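Local coordinates for protein toll-like receptor 13 (Mus musculus, PDB 4Z0C) that recognises bacterial 23S ribosomal RNA as an innate immune receptor and signals through MYD88 and TRAF6 to activate NF-kappa-B, this piece being its leucine-rich-repeat ectodomain, at residues 454-459 / 476-481; 405-410 / 427-432; 472-477 / 496-501. All blocks are in the same frame, centred on the assembly; numbering follows the deposited sequence.

Contact 1. Residues 454-459 / 476-481; sequences ILSHNC and SLDLMY. With nucleotides of chain C.
The imidazole of His457 lies over the phenol ring of Tyr481 in an offset stack, with the two planes 5° apart and the centroids separated by 4.5 Å. The two side chains run side by side in the same direction, with His457 CE1 over Tyr481 CG and Tyr481 CB against the imidazole face. With one face against the tyrosine, the imidazole turns its edge to the base of nucleotide G3 of chain C: NE2 of His457 donates to N7 of G3 at 2.9 Å, close to the ring plane. Next to it, Ser456 OG donates to O6 of the same guanine over 2.7 Å, its chi1 of 63° turning the hydroxyl toward the base.

Asp478 meets the Watson-Crick edge of the base. Its CG is anti to the backbone N (chi1 -175°), and OD2 accepts from both G3 N1 (2.8 Å) and G3 N2 (3.1 Å). OD1 is engaged separately by the backbone N of Met480 in an Asx turn, which fixes the rotation of the carboxylate. The bent Met480 chain brings CE over the face of the base, 3.3 Å from G3 N3. Behind the site, Leu455 N bonds to Asp478 O and His457 N to Met480 O, continuing the parallel pairing of adjacent leucine-rich repeats.

Acceptors N7 and O6 thus face donors while donors N1 and N2 face one carboxylate oxygen, a pattern complementary to guanine and consistent with base-specific reading of the RNA at this position.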
loop_
_atom_site.group_PDB
_atom_site.type_symbol
_atom_site.label_atom_id
_atom_site.label_comp_id
_atom_site.label_asym_id
_atom_site.label_seq_id
_atom_site.Cartn_x
_atom_site.Cartn_y
_atom_site.Cartn_z
ATOM N N ILE A 454 7.218 -12.863 12.837
ATOM C CA ILE A 454 6.893 -12.109 11.630
ATOM C C ILE A 454 5.409 -12.220 11.224
ATOM O O ILE A 454 4.925 -13.305 10.934
ATOM C CB ILE A 454 7.761 -12.577 10.474
ATOM C CG1 ILE A 454 9.248 -12.412 10.846
ATOM C CG2 ILE A 454 7.384 -11.829 9.213
ATOM C CD1 ILE A 454 10.204 -13.041 9.847
ATOM N N LEU A 455 4.689 -11.097 11.212
ATOM C CA LEU A 455 3.276 -11.088 10.817
ATOM C C LEU A 455 3.061 -10.132 9.668
ATOM O O LEU A 455 1.953 -9.683 9.421
ATOM C CB LEU A 455 2.375 -10.678 11.970
ATOM C CG LEU A 455 2.226 -11.759 13.024
ATOM C CD1 LEU A 455 1.737 -11.138 14.314
ATOM C CD2 LEU A 455 1.284 -12.833 12.521
ATOM N N SER A 456 4.139 -9.810 8.973
ATOM C CA SER A 456 4.073 -8.799 7.938
ATOM C C SER A 456 3.316 -9.255 6.698
ATOM O O SER A 456 3.218 -10.448 6.422
ATOM C CB SER A 456 5.475 -8.320 7.581
ATOM O OG SER A 456 6.230 -9.385 7.058
ATOM N N HIS A 457 2.771 -8.286 5.965
ATOM C CA HIS A 457 2.096 -8.542 4.699
ATOM C C HIS A 457 0.889 -9.461 4.854
ATOM O O HIS A 457 0.588 -10.285 3.984
ATOM C CB HIS A 457 3.067 -9.148 3.689
ATOM C CG HIS A 457 4.141 -8.219 3.233
ATOM N ND1 HIS A 457 3.930 -7.259 2.267
ATOM C CD2 HIS A 457 5.450 -8.134 3.574
ATOM C CE1 HIS A 457 5.062 -6.614 2.037
ATOM N NE2 HIS A 457 6.000 -7.138 2.809
ATOM N N ASN A 458 0.220 -9.339 5.982
ATOM C CA ASN A 458 -1.089 -9.949 6.143
ATOM C C ASN A 458 -2.148 -8.892 5.873
ATOM O O ASN A 458 -1.874 -7.900 5.188
ATOM C CB ASN A 458 -1.216 -10.527 7.535
ATOM C CG ASN A 458 -0.451 -11.812 7.662
ATOM O OD1 ASN A 458 -0.898 -12.847 7.167
ATOM N ND2 ASN A 458 0.732 -11.755 8.274
ATOM N N CYS A 459 -3.359 -9.093 6.360
ATOM C CA CYS A 459 -4.365 -8.036 6.232
ATOM C C CYS A 459 -4.854 -7.627 7.612
ATOM O O CYS A 459 -6.049 -7.405 7.799
ATOM C CB CYS A 459 -5.567 -8.511 5.397
ATOM S SG CYS A 459 -5.225 -9.684 4.029
ATOM N N SER A 476 11.945 -9.542 18.767
ATOM C CA SER A 476 11.645 -8.854 17.530
ATOM C C SER A 476 10.188 -9.106 17.063
ATOM O O SER A 476 9.697 -10.230 17.065
ATOM C CB SER A 476 12.650 -9.282 16.464
ATOM O OG SER A 476 12.438 -8.566 15.261
ATOM N N LEU A 477 9.479 -8.044 16.699
ATOM C CA LEU A 477 8.101 -8.195 16.236
ATOM C C LEU A 477 7.900 -7.383 14.967
ATOM O O LEU A 477 8.006 -6.152 14.983
ATOM C CB LEU A 477 7.110 -7.767 17.329
ATOM C CG LEU A 477 5.600 -7.751 17.051
ATOM C CD1 LEU A 477 4.992 -9.109 16.604
ATOM C CD2 LEU A 477 4.874 -7.239 18.292
ATOM N N ASP A 478 7.618 -8.086 13.875
ATOM C CA ASP A 478 7.429 -7.466 12.572
ATOM C C ASP A 478 5.936 -7.428 12.202
ATOM O O ASP A 478 5.319 -8.473 11.957
ATOM C CB ASP A 478 8.199 -8.244 11.511
ATOM C CG ASP A 478 8.148 -7.579 10.137
ATOM O OD1 ASP A 478 7.322 -6.664 9.946
ATOM O OD2 ASP A 478 8.920 -7.977 9.236
ATOM N N LEU A 479 5.365 -6.220 12.164
ATOM C CA LEU A 479 3.956 -6.018 11.806
ATOM C C LEU A 479 3.803 -5.120 10.588
ATOM O O LEU A 479 2.763 -4.514 10.399
ATOM C CB LEU A 479 3.178 -5.418 12.983
ATOM C CG LEU A 479 2.848 -6.397 14.107
ATOM C CD1 LEU A 479 2.412 -5.689 15.375
ATOM C CD2 LEU A 479 1.766 -7.352 13.640
ATOM N N MET A 480 4.850 -5.022 9.777
ATOM C CA MET A 480 4.833 -4.159 8.594
ATOM C C MET A 480 3.812 -4.588 7.549
ATOM O O MET A 480 3.462 -5.773 7.443
ATOM C CB MET A 480 6.223 -4.118 7.955
ATOM C CG MET A 480 7.339 -3.681 8.932
ATOM S SD MET A 480 8.142 -2.102 8.578
ATOM C CE MET A 480 8.850 -2.349 6.952
ATOM N N TYR A 481 3.334 -3.620 6.777
ATOM C CA TYR A 481 2.409 -3.902 5.677
ATOM C C TYR A 481 1.138 -4.624 6.109
ATOM O O TYR A 481 0.792 -5.664 5.582
ATOM C CB TYR A 481 3.110 -4.654 4.557
ATOM C CG TYR A 481 4.121 -3.797 3.864
ATOM C CD1 TYR A 481 3.745 -2.951 2.836
ATOM C CD2 TYR A 481 5.450 -3.796 4.266
ATOM C CE1 TYR A 481 4.671 -2.140 2.203
ATOM C CE2 TYR A 481 6.388 -2.981 3.640
ATOM C CZ TYR A 481 5.992 -2.168 2.605
ATOM O OH TYR A 481 6.912 -1.359 1.976
ATOM P P G C 3 9.751 -2.027 -1.281
ATOM O OP1 G C 3 8.313 -2.093 -1.571
ATOM O OP2 G C 3 10.491 -0.817 -1.709
ATOM O "O5'" G C 3 9.907 -2.233 0.292
ATOM C "C5'" G C 3 10.021 -1.066 1.114
ATOM C "C4'" G C 3 10.917 -1.256 2.316
ATOM O "O4'" G C 3 10.273 -2.132 3.273
ATOM C "C3'" G C 3 12.297 -1.865 2.046
ATOM O "O3'" G C 3 13.217 -1.375 3.020
ATOM C "C2'" G C 3 12.059 -3.339 2.337
ATOM O "O2'" G C 3 13.229 -4.028 2.699
ATOM C "C1'" G C 3 11.085 -3.258 3.515
ATOM N N9 G C 3 10.191 -4.397 3.682
ATOM C C8 G C 3 9.302 -4.898 2.766
ATOM N N7 G C 3 8.613 -5.898 3.236
ATOM C C5 G C 3 9.063 -6.058 4.541
ATOM C C6 G C 3 8.684 -6.985 5.549
ATOM O O6 G C 3 7.866 -7.902 5.505
ATOM N N1 G C 3 9.386 -6.785 6.722
ATOM C C2 G C 3 10.347 -5.821 6.907
ATOM N N2 G C 3 10.911 -5.807 8.120
ATOM N N3 G C 3 10.716 -4.954 5.980
ATOM C C4 G C 3 10.036 -5.129 4.832
#

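Contact 2. Residues 405-410 / 427-432; sequences LNLAAC and EVLDLG
Leu405 and Asn406 pair in parallel with Leu429 and Asp430, the touching backbone parts running 11° apart and joined by a ladder in which Leu405 N donates to Val428 O, Asp430 N to Leu405 O (3.1 Å) and Leu407 N to Asp430 O. Beyond the strands the ladder goes on, with Ala409 N reaching Gly432 O at 3.0 Å.

On one face Leu405 and Leu429 lie side by side and point the same way, Leu405 CD2 resting 3.9 Å from Leu429 CD1. Leu407 repeats this with Leu431, its CD1 4.0 Å from Leu431 CD2. Both members of the first pair hold CG anti to the backbone N, whereas in the second pair CG is anti to the carbonyl carbon, and this matching of torsions lets each leucine lie alongside its counterpart. These are the inward-facing leucines of consecutive leucine-rich repeats, LRR 16 and LRR 17, stacked one turn of the solenoid upon the next to form its hydrophobic core. Asn434 completes the step between turns by donating from ND2 to the backbone oxygens of both Leu407 and Leu431, as asparagines of the repeat motif do.

The opposite face carries Asn406 and Asp430, again side by side, with amide and carboxylate planes only 4° apart. Their nearest oxygens, Asn406 OD1 and Asp430 OD2, are both acceptors, 3.5 Å apart without a bond between them. Each side chain instead turns an oxygen to its own backbone in an Asx turn: Asn406 OD1 accepts from Ala408 N at 3.1 Å, the donor lying 39° out of the amide's carbonyl plane, and Asp430 OD1 accepts from Gly432 N at 3.0 Å. Ala408 CB packs against the carboxylate, 3.7 Å from Asp430 OD2.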
loop_
_atom_site.group_PDB
_atom_site.type_symbol
_atom_site.label_atom_id
_atom_site.label_comp_id
_atom_site.label_asym_id
_atom_site.label_seq_id
_atom_site.Cartn_x
_atom_site.Cartn_y
_atom_site.Cartn_z
ATOM N N LEU A 405 9.808 -22.380 12.535
ATOM C CA LEU A 405 8.714 -22.787 11.650
ATOM C C LEU A 405 8.484 -21.708 10.599
ATOM O O LEU A 405 8.228 -20.548 10.922
ATOM C CB LEU A 405 7.430 -23.057 12.457
ATOM C CG LEU A 405 6.127 -23.436 11.718
ATOM C CD1 LEU A 405 6.272 -24.734 10.889
ATOM C CD2 LEU A 405 4.936 -23.545 12.673
ATOM N N ASN A 406 8.608 -22.080 9.333
ATOM C CA ASN A 406 8.373 -21.136 8.241
ATOM C C ASN A 406 7.088 -21.472 7.478
ATOM O O ASN A 406 7.004 -22.502 6.781
ATOM C CB ASN A 406 9.566 -21.111 7.282
ATOM C CG ASN A 406 9.440 -20.028 6.214
ATOM O OD1 ASN A 406 8.555 -19.170 6.275
ATOM N ND2 ASN A 406 10.317 -20.078 5.218
ATOM N N LEU A 407 6.108 -20.580 7.619
ATOM C CA LEU A 407 4.793 -20.689 7.003
ATOM C C LEU A 407 4.514 -19.488 6.101
ATOM O O LEU A 407 3.375 -19.179 5.824
ATOM C CB LEU A 407 3.731 -20.743 8.100
ATOM C CG LEU A 407 3.659 -22.048 8.885
ATOM C CD1 LEU A 407 2.857 -21.844 10.141
ATOM C CD2 LEU A 407 2.963 -23.080 8.017
ATOM N N ALA A 408 5.562 -18.820 5.641
ATOM C CA ALA A 408 5.410 -17.630 4.817
ATOM C C ALA A 408 4.756 -17.910 3.472
ATOM O O ALA A 408 4.995 -18.937 2.867
ATOM C CB ALA A 408 6.759 -16.963 4.604
ATOM N N ALA A 409 3.913 -16.984 3.030
ATOM C CA ALA A 409 3.274 -17.029 1.716
ATOM C C ALA A 409 2.397 -18.254 1.502
ATOM O O ALA A 409 2.112 -18.639 0.364
ATOM C CB ALA A 409 4.290 -16.877 0.599
ATOM N N CYS A 410 1.954 -18.862 2.594
ATOM C CA CYS A 410 0.837 -19.780 2.498
ATOM C C CYS A 410 -0.454 -18.946 2.365
ATOM O O CYS A 410 -0.391 -17.740 2.109
ATOM C CB CYS A 410 0.772 -20.665 3.728
ATOM S SG CYS A 410 2.139 -21.809 3.832
ATOM N N GLU A 427 11.606 -20.563 18.400
ATOM C CA GLU A 427 12.352 -19.325 18.586
ATOM C C GLU A 427 12.005 -18.332 17.489
ATOM O O GLU A 427 12.036 -17.127 17.706
ATOM C CB GLU A 427 13.873 -19.593 18.635
ATOM C CG GLU A 427 14.351 -20.341 19.894
ATOM C CD GLU A 427 15.847 -20.738 19.864
ATOM O OE1 GLU A 427 16.536 -20.489 18.848
ATOM O OE2 GLU A 427 16.339 -21.282 20.880
ATOM N N VAL A 428 11.692 -18.845 16.305
ATOM C CA VAL A 428 11.357 -17.989 15.174
ATOM C C VAL A 428 10.098 -18.513 14.503
ATOM O O VAL A 428 10.025 -19.691 14.125
ATOM C CB VAL A 428 12.461 -17.976 14.116
ATOM C CG1 VAL A 428 12.069 -17.058 12.964
ATOM C CG2 VAL A 428 13.779 -17.530 14.727
ATOM N N LEU A 429 9.104 -17.646 14.351
ATOM C CA LEU A 429 7.874 -18.028 13.673
ATOM C C LEU A 429 7.536 -17.061 12.542
ATOM O O LEU A 429 7.273 -15.872 12.776
ATOM C CB LEU A 429 6.729 -18.139 14.670
ATOM C CG LEU A 429 5.341 -18.368 14.069
ATOM C CD1 LEU A 429 5.281 -19.659 13.225
ATOM C CD2 LEU A 429 4.334 -18.398 15.193
ATOM N N ASP A 430 7.538 -17.570 11.313
ATOM C CA ASP A 430 7.308 -16.703 10.168
ATOM C C ASP A 430 5.911 -16.917 9.588
ATOM O O ASP A 430 5.651 -17.930 8.915
ATOM C CB ASP A 430 8.369 -16.926 9.089
ATOM C CG ASP A 430 8.358 -15.835 8.016
ATOM O OD1 ASP A 430 7.453 -14.959 8.027
ATOM O OD2 ASP A 430 9.243 -15.865 7.134
ATOM N N LEU A 431 5.023 -15.950 9.836
ATOM C CA LEU A 431 3.645 -16.017 9.336
ATOM C C LEU A 431 3.406 -14.952 8.299
ATOM O O LEU A 431 2.262 -14.587 8.015
ATOM C CB LEU A 431 2.634 -15.867 10.469
ATOM C CG LEU A 431 2.471 -17.179 11.226
ATOM C CD1 LEU A 431 1.937 -16.949 12.632
ATOM C CD2 LEU A 431 1.548 -18.070 10.426
ATOM N N GLY A 432 4.502 -14.442 7.755
ATOM C CA GLY A 432 4.447 -13.381 6.780
ATOM C C GLY A 432 3.686 -13.745 5.522
ATOM O O GLY A 432 3.623 -14.897 5.145
#

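Contact 3. Residues 472-477 / 496-501; sequences TNLRSL and EKLLIL
Arg475 lays one face of its guanidinium over Lys497, whose CB stands 3.6 Å above the plane, toward the rim of the group. A bend at chi2 (-63°) carries the chain back across the neighbouring repeat, where NH1 makes a weak hydrogen bond to Lys497 O at 3.0 Å. The lysine chain crosses Thr472 obliquely, its CD 3.3 Å from Thr472 O, and leaves Lys497 NZ 6.0 Å from Arg475 NH2, so the like-charged ends do not meet. The backbone oxygen of Arg475 is gripped by two donors, Leu499 N (2.8 Å) and Ile500 N, while Leu477 N bonds to Ile500 O. A water donates to Thr472 O and Leu474 O and accepts a weak hydrogen bond from Lys497 N, bridging the two segments.

Inside, Leu498 CD1 reaches Leu474 CD2 and Leu477 CB, and Leu477 CD2 packs 3.7 Å from Leu501 CD1, the two leucines lying side by side. The strand starts of LRR 19 and LRR 20, with the loops leading into them, are joined here. Strand 476-478 is flanked by strands 500-502 and 452-454; Leu453 of the latter touches both Leu474 and Leu477, and Phe468 from a loop touches Leu477 within the solenoid interior.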
loop_
_atom_site.group_PDB
_atom_site.type_symbol
_atom_site.label_atom_id
_atom_site.label_comp_id
_atom_site.label_asym_id
_atom_site.label_seq_id
_atom_site.Cartn_x
_atom_site.Cartn_y
_atom_site.Cartn_z
ATOM N N THR A 472 7.022 -13.589 26.512
ATOM C CA THR A 472 7.899 -12.923 27.465
ATOM C C THR A 472 9.314 -12.682 26.938
ATOM O O THR A 472 9.932 -11.658 27.241
ATOM C CB THR A 472 7.973 -13.741 28.770
ATOM O OG1 THR A 472 6.661 -13.849 29.338
ATOM C CG2 THR A 472 8.943 -13.107 29.773
ATOM N N ASN A 473 9.794 -13.605 26.113
ATOM C CA ASN A 473 11.127 -13.519 25.530
ATOM C C ASN A 473 11.191 -12.964 24.116
ATOM O O ASN A 473 12.223 -13.087 23.451
ATOM C CB ASN A 473 11.838 -14.875 25.583
ATOM C CG ASN A 473 12.191 -15.284 26.996
ATOM O OD1 ASN A 473 12.961 -14.603 27.679
ATOM N ND2 ASN A 473 11.632 -16.396 27.445
ATOM N N LEU A 474 10.089 -12.410 23.625
ATOM C CA LEU A 474 10.100 -11.915 22.256
ATOM C C LEU A 474 11.047 -10.726 22.152
ATOM O O LEU A 474 10.989 -9.787 22.963
ATOM C CB LEU A 474 8.705 -11.554 21.752
ATOM C CG LEU A 474 8.663 -11.525 20.222
ATOM C CD1 LEU A 474 8.778 -12.941 19.657
ATOM C CD2 LEU A 474 7.405 -10.843 19.726
ATOM N N ARG A 475 11.920 -10.779 21.151
ATOM C CA ARG A 475 12.922 -9.748 20.963
ATOM C C ARG A 475 12.570 -8.906 19.746
ATOM O O ARG A 475 12.853 -7.699 19.692
ATOM C CB ARG A 475 14.306 -10.384 20.808
ATOM C CG ARG A 475 14.747 -11.154 22.045
ATOM C CD ARG A 475 14.885 -10.204 23.235
ATOM N NE ARG A 475 15.381 -10.861 24.444
ATOM C CZ ARG A 475 15.641 -10.228 25.587
ATOM N NH1 ARG A 475 15.449 -8.917 25.686
ATOM N NH2 ARG A 475 16.086 -10.907 26.636
ATOM N N SER A 476 11.945 -9.542 18.767
ATOM C CA SER A 476 11.645 -8.854 17.530
ATOM C C SER A 476 10.188 -9.106 17.063
ATOM O O SER A 476 9.697 -10.230 17.065
ATOM C CB SER A 476 12.650 -9.282 16.464
ATOM O OG SER A 476 12.438 -8.566 15.261
ATOM N N LEU A 477 9.479 -8.044 16.699
ATOM C CA LEU A 477 8.101 -8.195 16.236
ATOM C C LEU A 477 7.900 -7.383 14.967
ATOM O O LEU A 477 8.006 -6.152 14.983
ATOM C CB LEU A 477 7.110 -7.767 17.329
ATOM C CG LEU A 477 5.600 -7.751 17.051
ATOM C CD1 LEU A 477 4.992 -9.109 16.604
ATOM C CD2 LEU A 477 4.874 -7.239 18.292
ATOM N N GLU A 496 7.719 -7.079 27.609
ATOM C CA GLU A 496 8.608 -6.162 28.330
ATOM C C GLU A 496 10.078 -6.285 27.926
ATOM O O GLU A 496 10.900 -5.425 28.264
ATOM C CB GLU A 496 8.481 -6.358 29.838
ATOM C CG GLU A 496 7.145 -5.971 30.421
ATOM C CD GLU A 496 7.135 -6.112 31.929
ATOM O OE1 GLU A 496 8.171 -6.529 32.494
ATOM O OE2 GLU A 496 6.101 -5.803 32.551
ATOM N N LYS A 497 10.385 -7.345 27.176
ATOM C CA LYS A 497 11.734 -7.629 26.741
ATOM C C LYS A 497 11.917 -7.360 25.252
ATOM O O LYS A 497 12.995 -7.605 24.700
ATOM C CB LYS A 497 12.091 -9.074 27.063
ATOM C CG LYS A 497 12.440 -9.336 28.521
ATOM C CD LYS A 497 12.792 -10.815 28.731
ATOM C CE LYS A 497 13.216 -11.106 30.167
ATOM N NZ LYS A 497 12.049 -11.128 31.113
ATOM N N LEU A 498 10.859 -6.890 24.596
ATOM C CA LEU A 498 10.913 -6.590 23.158
ATOM C C LEU A 498 11.968 -5.530 22.809
ATOM O O LEU A 498 12.037 -4.471 23.456
ATOM C CB LEU A 498 9.548 -6.133 22.647
ATOM C CG LEU A 498 9.428 -6.158 21.121
ATOM C CD1 LEU A 498 9.391 -7.595 20.596
ATOM C CD2 LEU A 498 8.218 -5.390 20.644
ATOM N N LEU A 499 12.786 -5.814 21.793
ATOM C CA LEU A 499 13.861 -4.897 21.383
ATOM C C LEU A 499 13.523 -4.119 20.124
ATOM O O LEU A 499 13.912 -2.965 19.970
ATOM C CB LEU A 499 15.162 -5.658 21.138
ATOM C CG LEU A 499 15.781 -6.280 22.386
ATOM C CD1 LEU A 499 17.107 -6.980 22.057
ATOM C CD2 LEU A 499 15.959 -5.229 23.463
ATOM N N ILE A 500 12.824 -4.780 19.211
ATOM C CA ILE A 500 12.554 -4.237 17.889
ATOM C C ILE A 500 11.079 -4.384 17.590
ATOM O O ILE A 500 10.528 -5.477 17.705
ATOM C CB ILE A 500 13.325 -5.008 16.803
ATOM C CG1 ILE A 500 14.833 -4.930 17.047
ATOM C CG2 ILE A 500 12.988 -4.470 15.433
ATOM C CD1 ILE A 500 15.642 -5.870 16.130
ATOM N N LEU A 501 10.437 -3.281 17.233
ATOM C CA LEU A 501 9.035 -3.291 16.839
ATOM C C LEU A 501 8.858 -2.550 15.518
ATOM O O LEU A 501 9.170 -1.371 15.410
ATOM C CB LEU A 501 8.159 -2.688 17.933
ATOM C CG LEU A 501 6.675 -2.501 17.600
ATOM C CD1 LEU A 501 5.989 -3.838 17.345
ATOM C CD2 LEU A 501 5.953 -1.732 18.724
HETATM O O HOH W 1 9.417 -9.656 25.093
#

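Overall arrangement
The three contacts are joints of one leucine-rich-repeat solenoid, in chain order 2, 1, 3. Contact 2 (LRR 16 to LRR 17) lies about 11 Å, centre to centre, from contact 1 (LRR 18 to LRR 19); the LRR 17 to LRR 18 step between them is closed by probable backbone hydrogen bonds between Ile454 and both Leu429 and Leu431. Contact 3 carries the series on to LRR 20: it shares Ser476 and Leu477 with contact 1, their centres being about 14 Å apart, while contacts 2 and 3 do not touch. Only contact 1 bonds to the guanine of G3 of chain C; the nearest atoms of contacts 2 and 3 stay about 5 Å and about 7 Å from the bound RNA.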